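Local coordinates for uncharacterized NTF2-like protein (Mesorhizobium loti, PDB 3FH1) that is of unknown function but adopts the NTF2-like, SnoaL-type fold, whose pocket is consistent with binding a small molecule, at residues Glu17-Ile22 with Asp91-Arg96; Asn27-Phe30 with Ala36-Pro39; Ile48-Pro53 with Val67-Ala72; Tyr99-Ala102 with Ser106-Gly109. All blocks are in the same frame, centred on the assembly; numbering follows the deposited sequence.

Interaction 1 of 4, residues Glu17-Ile22 with Asp91-Arg96; sequences EQTAEI and DRATIR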
loop_
_atom_site.group_PDB
_atom_site.type_symbol
_atom_site.label_atom_id
_atom_site.label_comp_id
_atom_site.label_asym_id
_atom_site.label_seq_id
_atom_site.Cartn_x
_atom_site.Cartn_y
_atom_site.Cartn_z
ATOM N N GLU A 17 18.607 5.443 -2.454
ATOM C CA GLU A 17 19.007 5.396 -3.840
ATOM C C GLU A 17 19.166 3.932 -4.304
ATOM O O GLU A 17 18.760 3.589 -5.396
ATOM C CB GLU A 17 20.299 6.195 -4.102
ATOM C CG GLU A 17 20.127 7.741 -4.053
ATOM C CD GLU A 17 21.370 8.490 -4.587
ATOM O OE1 GLU A 17 22.200 7.894 -5.353
ATOM O OE2 GLU A 17 21.506 9.720 -4.281
ATOM N N GLN A 18 19.688 3.083 -3.437
ATOM C CA GLN A 18 19.787 1.650 -3.760
ATOM C C GLN A 18 18.421 1.043 -3.992
ATOM O O GLN A 18 18.155 0.336 -4.969
ATOM C CB GLN A 18 20.540 0.922 -2.650
ATOM C CG GLN A 18 20.382 -0.603 -2.741
ATOM C CD GLN A 18 21.332 -1.317 -1.806
ATOM O OE1 GLN A 18 20.874 -1.786 -0.739
ATOM N NE2 GLN A 18 22.604 -1.331 -2.120
ATOM N N THR A 19 17.487 1.301 -3.069
ATOM C CA THR A 19 16.142 0.785 -3.234
ATOM C C THR A 19 15.497 1.285 -4.522
ATOM O O THR A 19 14.816 0.523 -5.215
ATOM C CB THR A 19 15.318 1.117 -1.982
ATOM O OG1 THR A 19 16.024 0.620 -0.841
ATOM C CG2 THR A 19 13.861 0.554 -2.016
ATOM N N ALA A 20 15.698 2.560 -4.866
ATOM C CA ALA A 20 15.205 3.072 -6.141
ATOM C C ALA A 20 15.752 2.273 -7.336
ATOM O O ALA A 20 14.997 1.975 -8.300
ATOM C CB ALA A 20 15.508 4.589 -6.321
ATOM N N GLU A 21 17.042 1.951 -7.307
ATOM C CA GLU A 21 17.661 1.196 -8.390
ATOM C C GLU A 21 17.044 -0.193 -8.491
ATOM O O GLU A 21 16.805 -0.718 -9.591
ATOM C CB GLU A 21 19.169 1.068 -8.165
ATOM C CG GLU A 21 19.921 2.074 -8.809
ATOM C CD GLU A 21 19.750 1.980 -10.316
ATOM O OE1 GLU A 21 20.133 0.936 -10.909
ATOM O OE2 GLU A 21 19.179 2.960 -10.844
ATOM N N ILE A 22 16.796 -0.810 -7.345
ATOM C CA ILE A 22 16.155 -2.139 -7.318
ATOM C C ILE A 22 14.760 -2.053 -7.898
ATOM O O ILE A 22 14.379 -2.871 -8.747
ATOM C CB ILE A 22 16.155 -2.708 -5.900
ATOM C CG1 ILE A 22 17.589 -2.999 -5.434
ATOM C CG2 ILE A 22 15.390 -4.020 -5.799
ATOM C CD1 ILE A 22 17.678 -3.290 -3.932
ATOM N N ASP A 91 14.916 1.186 3.017
ATOM C CA ASP A 91 14.881 -0.165 2.418
ATOM C C ASP A 91 13.433 -0.533 1.996
ATOM O O ASP A 91 13.126 -1.689 1.635
ATOM C CB ASP A 91 15.363 -1.177 3.458
ATOM C CG ASP A 91 16.809 -1.109 3.716
ATOM O OD1 ASP A 91 17.593 -0.879 2.755
ATOM O OD2 ASP A 91 17.159 -1.333 4.904
ATOM N N ARG A 92 12.528 0.443 1.953
ATOM C CA ARG A 92 11.135 0.189 1.578
ATOM C C ARG A 92 10.657 0.993 0.405
ATOM O O ARG A 92 11.206 2.052 0.114
ATOM C CB ARG A 92 10.229 0.491 2.778
ATOM C CG ARG A 92 10.561 -0.468 3.931
ATOM C CD ARG A 92 9.428 -0.585 4.810
ATOM N NE ARG A 92 9.755 -1.333 5.989
ATOM C CZ ARG A 92 8.808 -1.809 6.775
ATOM N NH1 ARG A 92 7.534 -1.620 6.467
ATOM N NH2 ARG A 92 9.153 -2.433 7.880
ATOM N N ALA A 93 9.642 0.505 -0.284
ATOM C CA ALA A 93 9.058 1.245 -1.352
ATOM C C ALA A 93 7.627 0.890 -1.506
ATOM O O ALA A 93 7.170 -0.172 -1.092
ATOM C CB ALA A 93 9.760 0.930 -2.650
ATOM N N THR A 94 6.888 1.831 -2.066
ATOM C CA THR A 94 5.520 1.518 -2.519
ATOM C C THR A 94 5.450 1.749 -4.040
ATOM O O THR A 94 6.077 2.664 -4.556
ATOM C CB THR A 94 4.410 2.364 -1.800
ATOM O OG1 THR A 94 4.585 3.775 -2.066
ATOM C CG2 THR A 94 4.391 2.082 -0.338
ATOM N N ILE A 95 4.758 0.869 -4.740
ATOM C CA ILE A 95 4.593 1.017 -6.195
ATOM C C ILE A 95 3.130 0.924 -6.469
ATOM O O ILE A 95 2.523 -0.151 -6.285
ATOM C CB ILE A 95 5.302 -0.089 -7.022
ATOM C CG1 ILE A 95 6.786 -0.226 -6.596
ATOM C CG2 ILE A 95 5.139 0.203 -8.482
ATOM C CD1 ILE A 95 7.440 -1.549 -7.107
ATOM N N ARG A 96 2.536 2.075 -6.811
ATOM C CA ARG A 96 1.133 2.090 -7.266
ATOM C C ARG A 96 1.095 1.866 -8.754
ATOM O O ARG A 96 1.885 2.426 -9.513
ATOM C CB ARG A 96 0.407 3.389 -6.890
ATOM C CG ARG A 96 -0.000 3.475 -5.420
ATOM C CD ARG A 96 -0.860 4.716 -5.239
ATOM N NE ARG A 96 -0.214 6.020 -5.403
ATOM C CZ ARG A 96 -0.532 6.927 -6.335
ATOM N NH1 ARG A 96 -1.333 6.644 -7.329
ATOM N NH2 ARG A 96 0.002 8.146 -6.298
HETATM O O HOH W 1 18.109 -0.900 0.038
HETATM O O HOH W 2 19.303 -3.495 1.526
#
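Thr19 meets the start of strand 92-100 with both branches of its side chain, the hydroxyl over Asp91 and the methyl over Arg92 and Ala93. The van der Waals contacts are few: Thr19 CG2 rests 3.7 Å from the backbone carbonyl oxygen Arg92 O and 4.2 Å from Ala93 CB. The first torsion sets it there: CG2 stands anti to the backbone N and OG1 (chi1 -54°) beside that nitrogen, splitting the branches between strand and turn. Alanine suits the strand position because its CB points toward the helix and meets that methyl. The closest backbone approach is between Thr19 CA and Asp91 CA, 5.9 Å apart. This is the NTF2-like layout, with helix 16-31 packed against the curved sheet, here beside the turn that joins strands 80-89 and 92-100. The polar part is mediated by water. Thr19 OG1 and Asp91 OD1 are too far apart to bond directly, and one water spans them, 2.7 Å from Thr19 OG1 and 2.8 Å from Asp91 OD1. The same water lies 3.0 Å from Gln18 OE1, and the three oxygens compete for its two protons. Thr19 OG1 also bonds to Gly90 O in the turn, while the other carboxylate oxygen of Asp91 forms a salt bridge with Arg15. Arg92 starts away from the helix, and its NH2 is salt-bridged to Glu85 of the second subunit.

Interaction 2 of 4, residues Asn27-Phe30 with Ala36-Pro39; sequences NDVF and AALP. With EDO (1,2-ethanediol), chain D.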
loop_
_atom_site.group_PDB
_atom_site.type_symbol
_atom_site.label_atom_id
_atom_site.label_comp_id
_atom_site.label_asym_id
_atom_site.label_seq_id
_atom_site.Cartn_x
_atom_site.Cartn_y
_atom_site.Cartn_z
ATOM N N ASN A 27 10.564 -2.939 -11.823
ATOM C CA ASN A 27 9.493 -2.415 -12.668
ATOM C C ASN A 27 9.740 -2.705 -14.154
ATOM O O ASN A 27 8.806 -2.985 -14.915
ATOM C CB ASN A 27 9.307 -0.928 -12.385
ATOM C CG ASN A 27 8.539 -0.663 -11.103
ATOM O OD1 ASN A 27 7.764 -1.533 -10.623
ATOM N ND2 ASN A 27 8.694 0.541 -10.582
ATOM N N ASP A 28 11.013 -2.621 -14.580
ATOM C CA ASP A 28 11.358 -2.866 -15.982
ATOM C C ASP A 28 11.030 -4.284 -16.385
ATOM O O ASP A 28 10.683 -4.521 -17.526
ATOM C CB ASP A 28 12.834 -2.647 -16.266
ATOM C CG ASP A 28 13.219 -1.190 -16.405
ATOM O OD1 ASP A 28 12.323 -0.324 -16.515
ATOM O OD2 ASP A 28 14.454 -0.924 -16.391
ATOM N N VAL A 29 11.080 -5.238 -15.453
ATOM C CA VAL A 29 10.724 -6.617 -15.811
ATOM C C VAL A 29 9.314 -6.641 -16.410
ATOM O O VAL A 29 9.058 -7.319 -17.408
ATOM C CB VAL A 29 10.781 -7.552 -14.579
ATOM C CG1 VAL A 29 9.956 -8.874 -14.836
ATOM C CG2 VAL A 29 12.242 -7.814 -14.170
ATOM N N PHE A 30 8.418 -5.874 -15.813
ATOM C CA PHE A 30 7.018 -5.875 -16.221
ATOM C C PHE A 30 6.788 -5.017 -17.436
ATOM O O PHE A 30 6.006 -5.382 -18.304
ATOM C CB PHE A 30 6.106 -5.519 -15.031
ATOM C CG PHE A 30 6.304 -6.454 -13.917
ATOM C CD1 PHE A 30 5.661 -7.667 -13.895
ATOM C CD2 PHE A 30 7.237 -6.184 -12.945
ATOM C CE1 PHE A 30 5.927 -8.584 -12.889
ATOM C CE2 PHE A 30 7.514 -7.120 -11.957
ATOM C CZ PHE A 30 6.836 -8.301 -11.939
ATOM N N ALA A 36 14.249 -11.835 -17.206
ATOM C CA ALA A 36 15.656 -12.225 -17.010
ATOM C C ALA A 36 16.275 -11.689 -15.707
ATOM O O ALA A 36 16.988 -12.411 -15.032
ATOM C CB ALA A 36 16.505 -11.782 -18.238
ATOM N N ALA A 37 15.972 -10.450 -15.331
ATOM C CA ALA A 37 16.518 -9.862 -14.075
ATOM C C ALA A 37 15.960 -10.398 -12.780
ATOM O O ALA A 37 16.495 -10.075 -11.689
ATOM C CB ALA A 37 16.342 -8.286 -14.072
ATOM N N LEU A 38 14.853 -11.130 -12.815
ATOM C CA LEU A 38 14.211 -11.423 -11.560
ATOM C C LEU A 38 15.083 -12.141 -10.546
ATOM O O LEU A 38 15.152 -11.701 -9.396
ATOM C CB LEU A 38 12.851 -12.120 -11.685
ATOM C CG LEU A 38 11.673 -11.327 -12.205
ATOM C CD1 LEU A 38 10.551 -12.319 -12.580
ATOM C CD2 LEU A 38 11.236 -10.242 -11.169
ATOM N N PRO A 39 15.751 -13.237 -10.947
ATOM C CA PRO A 39 16.478 -13.946 -9.895
ATOM C C PRO A 39 17.516 -13.155 -9.130
ATOM O O PRO A 39 17.612 -13.304 -7.907
ATOM C CB PRO A 39 17.139 -15.082 -10.648
ATOM C CG PRO A 39 16.298 -15.297 -11.839
ATOM C CD PRO A 39 15.799 -13.954 -12.237
HETATM C C1 EDO D . 20.455 -14.713 -6.705
HETATM O O1 EDO D . 19.998 -13.403 -6.259
HETATM C C2 EDO D . 21.909 -14.664 -7.127
HETATM O O2 EDO D . 22.138 -13.543 -8.014
#
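Pro39 O accepts a 2.9 Å hydrogen bond from O1 of a 1,2-ethanediol, probably taken up from the crystallisation liquor; this exposed proline follows Leu38 and lies away from the packing of Val29 on Ala37 and Leu38. Val29 points from helix 16-31 straight at its neighbours and uses both methyls. CG1 touches Leu38 CG at 4.0 Å, while CG2 reaches Leu38 CD2, also at 4.0 Å, and lies against Ala37 CB at 4.1 Å. The split comes from the first torsion, which sets CG1 opposite the backbone N (chi1 161°) and leaves CG2 beside it. Leu38 arrives at about a right angle, its forked end laid across the valine fork. A beta-branched residue suits this spot because its two methyls spread over both partners, and the single methyl of Ala37 allows the loop to come close. Val29 CG1 also sits over the centre of the Phe30 ring, 4.1 Å above its plane. In this NTF2-like fold the helices pack over the sheet, and 16-31 and 38-41 meet at Val29 and Leu38, the leucine also leaning on Trp70 and Ser71 of helix 63-75. Cutting Leu38 back to an alanine is likely to open a gap beside both valine methyls and leave the flank of Trp70 less covered. With only hydrocarbon across the interface, the contact depends on burial and matching shape rather than charge.

Interaction 3 of 4, residues Ile48-Pro53 with Val67-Ala72; sequences IENTVP and VQLWSA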
loop_
_atom_site.group_PDB
_atom_site.type_symbol
_atom_site.label_atom_id
_atom_site.label_comp_id
_atom_site.label_asym_id
_atom_site.label_seq_id
_atom_site.Cartn_x
_atom_site.Cartn_y
_atom_site.Cartn_z
ATOM N N ILE A 48 6.203 -13.334 -1.217
ATOM C CA ILE A 48 5.172 -12.504 -1.820
ATOM C C ILE A 48 3.846 -12.838 -1.082
ATOM O O ILE A 48 3.484 -14.011 -0.906
ATOM C CB ILE A 48 5.013 -12.818 -3.307
ATOM C CG1 ILE A 48 6.255 -12.385 -4.061
ATOM C CG2 ILE A 48 3.745 -12.118 -3.895
ATOM C CD1 ILE A 48 6.262 -12.925 -5.527
ATOM N N GLU A 49 3.111 -11.789 -0.694
ATOM C CA GLU A 49 1.738 -11.932 -0.203
ATOM C C GLU A 49 0.937 -11.377 -1.354
ATOM O O GLU A 49 0.881 -10.174 -1.575
ATOM C CB GLU A 49 1.528 -11.205 1.098
ATOM C CG GLU A 49 2.355 -11.810 2.228
ATOM C CD GLU A 49 2.069 -11.242 3.589
ATOM O OE1 GLU A 49 1.284 -10.278 3.719
ATOM O OE2 GLU A 49 2.691 -11.774 4.558
ATOM N N ASN A 50 0.366 -12.255 -2.174
ATOM C CA ASN A 50 -0.278 -11.794 -3.407
ATOM C C ASN A 50 -1.635 -11.134 -3.119
ATOM O O ASN A 50 -2.222 -11.251 -2.045
ATOM C CB ASN A 50 -0.422 -12.940 -4.431
ATOM C CG ASN A 50 -0.535 -12.461 -5.930
ATOM O OD1 ASN A 50 -0.329 -11.293 -6.297
ATOM N ND2 ASN A 50 -0.858 -13.427 -6.798
ATOM N N THR A 51 -2.142 -10.504 -4.162
ATOM C CA THR A 51 -3.333 -9.637 -4.112
ATOM C C THR A 51 -4.612 -10.369 -3.845
ATOM O O THR A 51 -5.580 -9.768 -3.377
ATOM C CB THR A 51 -3.515 -8.901 -5.433
ATOM O OG1 THR A 51 -3.591 -9.877 -6.504
ATOM C CG2 THR A 51 -2.399 -7.898 -5.744
ATOM N N VAL A 52 -4.607 -11.651 -4.183
ATOM C CA VAL A 52 -5.761 -12.527 -4.070
ATOM C C VAL A 52 -5.369 -13.895 -3.552
ATOM O O VAL A 52 -4.221 -14.318 -3.669
ATOM C CB VAL A 52 -6.473 -12.713 -5.464
ATOM C CG1 VAL A 52 -6.954 -11.369 -5.948
ATOM C CG2 VAL A 52 -5.515 -13.321 -6.514
ATOM N N PRO A 53 -6.331 -14.605 -2.964
ATOM C CA PRO A 53 -7.685 -14.212 -2.655
ATOM C C PRO A 53 -7.847 -13.683 -1.244
ATOM O O PRO A 53 -7.169 -14.117 -0.333
ATOM C CB PRO A 53 -8.439 -15.542 -2.739
ATOM C CG PRO A 53 -7.394 -16.523 -2.241
ATOM C CD PRO A 53 -6.075 -16.024 -2.610
ATOM N N VAL A 67 10.148 -15.956 -8.333
ATOM C CA VAL A 67 10.517 -15.851 -9.775
ATOM C C VAL A 67 9.439 -16.450 -10.669
ATOM O O VAL A 67 9.025 -15.821 -11.663
ATOM C CB VAL A 67 11.904 -16.489 -10.113
ATOM C CG1 VAL A 67 12.089 -16.552 -11.661
ATOM C CG2 VAL A 67 13.050 -15.660 -9.381
ATOM N N GLN A 68 8.923 -17.622 -10.315
ATOM C CA GLN A 68 7.948 -18.269 -11.188
ATOM C C GLN A 68 6.693 -17.393 -11.313
ATOM O O GLN A 68 6.161 -17.247 -12.424
ATOM C CB GLN A 68 7.568 -19.637 -10.666
ATOM C CG GLN A 68 6.672 -20.440 -11.589
ATOM C CD GLN A 68 6.559 -21.902 -11.104
ATOM O OE1 GLN A 68 7.572 -22.554 -10.766
ATOM N NE2 GLN A 68 5.330 -22.402 -11.043
ATOM N N LEU A 69 6.211 -16.853 -10.197
ATOM C CA LEU A 69 4.981 -16.084 -10.198
ATOM C C LEU A 69 5.162 -14.797 -10.984
ATOM O O LEU A 69 4.403 -14.496 -11.890
ATOM C CB LEU A 69 4.490 -15.772 -8.802
ATOM C CG LEU A 69 3.212 -14.873 -8.673
ATOM C CD1 LEU A 69 2.027 -15.581 -9.177
ATOM C CD2 LEU A 69 2.989 -14.401 -7.255
ATOM N N TRP A 70 6.183 -14.036 -10.644
ATOM C CA TRP A 70 6.409 -12.790 -11.348
ATOM C C TRP A 70 6.719 -12.978 -12.847
ATOM O O TRP A 70 6.320 -12.158 -13.675
ATOM C CB TRP A 70 7.487 -12.009 -10.656
ATOM C CG TRP A 70 6.980 -11.244 -9.477
ATOM C CD1 TRP A 70 5.782 -10.583 -9.370
ATOM C CD2 TRP A 70 7.688 -10.973 -8.260
ATOM N NE1 TRP A 70 5.719 -9.911 -8.156
ATOM C CE2 TRP A 70 6.897 -10.102 -7.500
ATOM C CE3 TRP A 70 8.954 -11.340 -7.768
ATOM C CZ2 TRP A 70 7.295 -9.661 -6.252
ATOM C CZ3 TRP A 70 9.330 -10.913 -6.548
ATOM C CH2 TRP A 70 8.499 -10.072 -5.785
ATOM N N SER A 71 7.441 -14.041 -13.200
ATOM C CA SER A 71 7.749 -14.346 -14.612
ATOM C C SER A 71 6.482 -14.596 -15.426
ATOM O O SER A 71 6.347 -14.166 -16.576
ATOM C CB SER A 71 8.683 -15.562 -14.703
ATOM O OG SER A 71 9.928 -15.286 -14.092
ATOM N N ALA A 72 5.559 -15.325 -14.832
ATOM C CA ALA A 72 4.316 -15.635 -15.510
ATOM C C ALA A 72 3.531 -14.332 -15.702
ATOM O O ALA A 72 2.917 -14.120 -16.749
ATOM C CB ALA A 72 3.495 -16.635 -14.696
#
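Ile48 sends its CD1 methyl onto one face of the Trp70 indole, 3.4 Å from the centroid of the six-membered ring and only 8° off the ring normal, a clear CH-pi contact. The two side chains come from opposite directions, the isoleucine from strand 46-49 and the indole from helix 63-75. Extension of the isoleucine is what delivers the methyl: CG1 is anti to the carbonyl carbon, and chi2 of 169° stretches CD1 out to its full reach. Ile48 CG1 follows close behind, 3.6 Å from Trp70 CZ2. Trp70 in turn has its CG beside the backbone N (chi1 -82°), which brings the indole off the helix flank to the strand. Leu69 points at the strand, and its CD2 touches both Ile48 CD1 and, in one of the two conformers of that asparagine, Asn50 ND2, each at 4.0 Å. A beta-branched chain with one extended arm and a broad flat ring thus suit each other, one reaching across and the other offering a surface. Phe26 and Phe30 also meet the indole edge-to-face, and its NE1 bonds to an unknown ligand, probably from the crystallisation liquor, that also bonds to Asn50 OD1. The site is consistent with the pocket enclosed by sheet and helices in NTF2-like proteins. A leucine in place of Trp70 would probably leave the Ile48 methyl without its ring face and the ligand oxygen without its N-H partner. Chemically, one indole appears to serve two roles, its face apolar support for the strand and its N-H a donor to the molecule bound here.

Interaction 4 of 4, residues Tyr99-Ala102 with Ser106-Gly109; sequences YWMA and SVRG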
loop_
_atom_site.group_PDB
_atom_site.type_symbol
_atom_site.label_atom_id
_atom_site.label_comp_id
_atom_site.label_asym_id
_atom_site.label_seq_id
_atom_site.Cartn_x
_atom_site.Cartn_y
_atom_site.Cartn_z
ATOM N N TYR A 99 -3.233 -2.398 -13.500
ATOM C CA TYR A 99 -3.039 -3.651 -14.256
ATOM C C TYR A 99 -4.146 -3.782 -15.287
ATOM O O TYR A 99 -5.338 -3.675 -14.954
ATOM C CB TYR A 99 -3.089 -4.829 -13.269
ATOM C CG TYR A 99 -2.986 -6.188 -13.918
ATOM C CD1 TYR A 99 -1.870 -6.542 -14.609
ATOM C CD2 TYR A 99 -4.007 -7.141 -13.775
ATOM C CE1 TYR A 99 -1.740 -7.789 -15.188
ATOM C CE2 TYR A 99 -3.905 -8.410 -14.377
ATOM C CZ TYR A 99 -2.751 -8.731 -15.067
ATOM O OH TYR A 99 -2.585 -9.977 -15.666
ATOM N N TRP A 100 -3.740 -4.059 -16.532
ATOM C CA TRP A 100 -4.651 -4.253 -17.646
ATOM C C TRP A 100 -4.681 -5.721 -17.978
ATOM O O TRP A 100 -3.650 -6.341 -18.206
ATOM C CB TRP A 100 -4.211 -3.457 -18.872
ATOM C CG TRP A 100 -4.251 -2.004 -18.676
ATOM C CD1 TRP A 100 -3.263 -1.200 -18.164
ATOM C CD2 TRP A 100 -5.322 -1.140 -19.032
ATOM N NE1 TRP A 100 -3.677 0.099 -18.168
ATOM C CE2 TRP A 100 -4.939 0.166 -18.688
ATOM C CE3 TRP A 100 -6.582 -1.349 -19.588
ATOM C CZ2 TRP A 100 -5.762 1.270 -18.904
ATOM C CZ3 TRP A 100 -7.397 -0.255 -19.785
ATOM C CH2 TRP A 100 -6.970 1.041 -19.461
HETATM N N MSE A 101 -5.897 -6.259 -18.000
HETATM C CA MSE A 101 -6.147 -7.677 -18.217
HETATM C C MSE A 101 -6.445 -7.958 -19.682
HETATM O O MSE A 101 -6.798 -7.060 -20.438
HETATM C CB MSE A 101 -7.311 -8.110 -17.348
HETATM C CG MSE A 101 -6.935 -8.280 -15.908
HETATM SE SE MSE A 101 -8.501 -8.119 -14.761
HETATM C CE MSE A 101 -8.421 -6.340 -14.537
ATOM N N ALA A 102 -6.278 -9.217 -20.075
ATOM C CA ALA A 102 -6.496 -9.629 -21.465
ATOM C C ALA A 102 -7.901 -9.332 -21.959
ATOM O O ALA A 102 -8.078 -9.095 -23.144
ATOM C CB ALA A 102 -6.153 -11.102 -21.652
ATOM N N SER A 106 -9.357 -3.306 -16.306
ATOM C CA SER A 106 -8.182 -2.974 -15.524
ATOM C C SER A 106 -8.561 -2.911 -14.077
ATOM O O SER A 106 -9.759 -2.910 -13.748
ATOM C CB SER A 106 -7.571 -1.634 -15.938
ATOM O OG SER A 106 -8.381 -0.536 -15.549
ATOM N N VAL A 107 -7.546 -2.888 -13.227
ATOM C CA VAL A 107 -7.730 -2.698 -11.804
ATOM C C VAL A 107 -6.514 -1.934 -11.237
ATOM O O VAL A 107 -5.366 -2.163 -11.626
ATOM C CB VAL A 107 -7.972 -4.027 -11.033
ATOM C CG1 VAL A 107 -6.765 -5.002 -11.164
ATOM C CG2 VAL A 107 -8.323 -3.746 -9.558
ATOM N N ARG A 108 -6.768 -0.973 -10.355
ATOM C CA ARG A 108 -5.671 -0.316 -9.653
ATOM C C ARG A 108 -5.218 -1.121 -8.454
ATOM O O ARG A 108 -6.013 -1.782 -7.779
ATOM C CB ARG A 108 -6.077 1.086 -9.241
ATOM C CG ARG A 108 -6.521 2.014 -10.334
ATOM C CD ARG A 108 -6.931 3.356 -9.779
ATOM N NE ARG A 108 -5.810 4.143 -9.275
ATOM C CZ ARG A 108 -5.919 5.034 -8.292
ATOM N NH1 ARG A 108 -7.076 5.274 -7.728
ATOM N NH2 ARG A 108 -4.859 5.711 -7.895
ATOM N N GLY A 109 -3.929 -1.009 -8.150
ATOM C CA GLY A 109 -3.313 -1.735 -7.026
ATOM C C GLY A 109 -2.048 -1.109 -6.549
ATOM O O GLY A 109 -1.615 -0.042 -7.021
#
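Trp100 lays one face of its six-membered ring over Ser106 CB, which stands 3.9 Å from the ring centroid and 17° off the normal, displaced toward the rim. With CG held beside the backbone N (chi1 -65°), the indole folds back over the partner strand. Serine fits beneath it because it is small, and its OG is bonded to Arg98, while Trp100 NE1 bonds to Asp82. These two residues form a non-hydrogen-bonded antiparallel pair, their CA atoms 4.3 Å apart, next to the closing loop of the beta hairpin made by strands 92-100 and 106-116. The neighbouring pair, Tyr99 and Val107, is hydrogen-bonded: Tyr99 N to Val107 O at 2.8 Å and Val107 N to Tyr99 O at 2.9 Å. Tyr99 O also receives a CA-H...O contact from Ser106. On the face opposite Trp100, Tyr99 CB meets Val107 CG1 at 4.2 Å, and that methyl lies at the edge of the tyrosine ring. Met101, present as selenomethionine, follows the strand and bends at chi3; its CE lies against the Ser106 backbone, 3.5 Å from Ser106 C, and also reaches Val107 CG1. Val107 also packs on Ala54 of the second subunit, and Arg108 makes a salt bridge there with Glu49.

Interactions 2 and 3 fall between the two segments of interaction 1, and interaction 4 follows it along the chain. Interactions 1 and 2 share helix 16-31, with centres about 14 Å apart, and touch where Ile95 meets Asn27. Interactions 2 and 3 have centres about 13 Å apart and join through Phe30 and Leu38 against Trp70, so helices 16-31, 38-41 and 63-75 meet around Trp70. Interactions 1, 3 and 4 all reach the same mixed sheet; 1 and 4 share strand 92-100, with centres about 22 Å apart. These three also touch the second subunit, so the sheet side of the fold also faces the dimer partner.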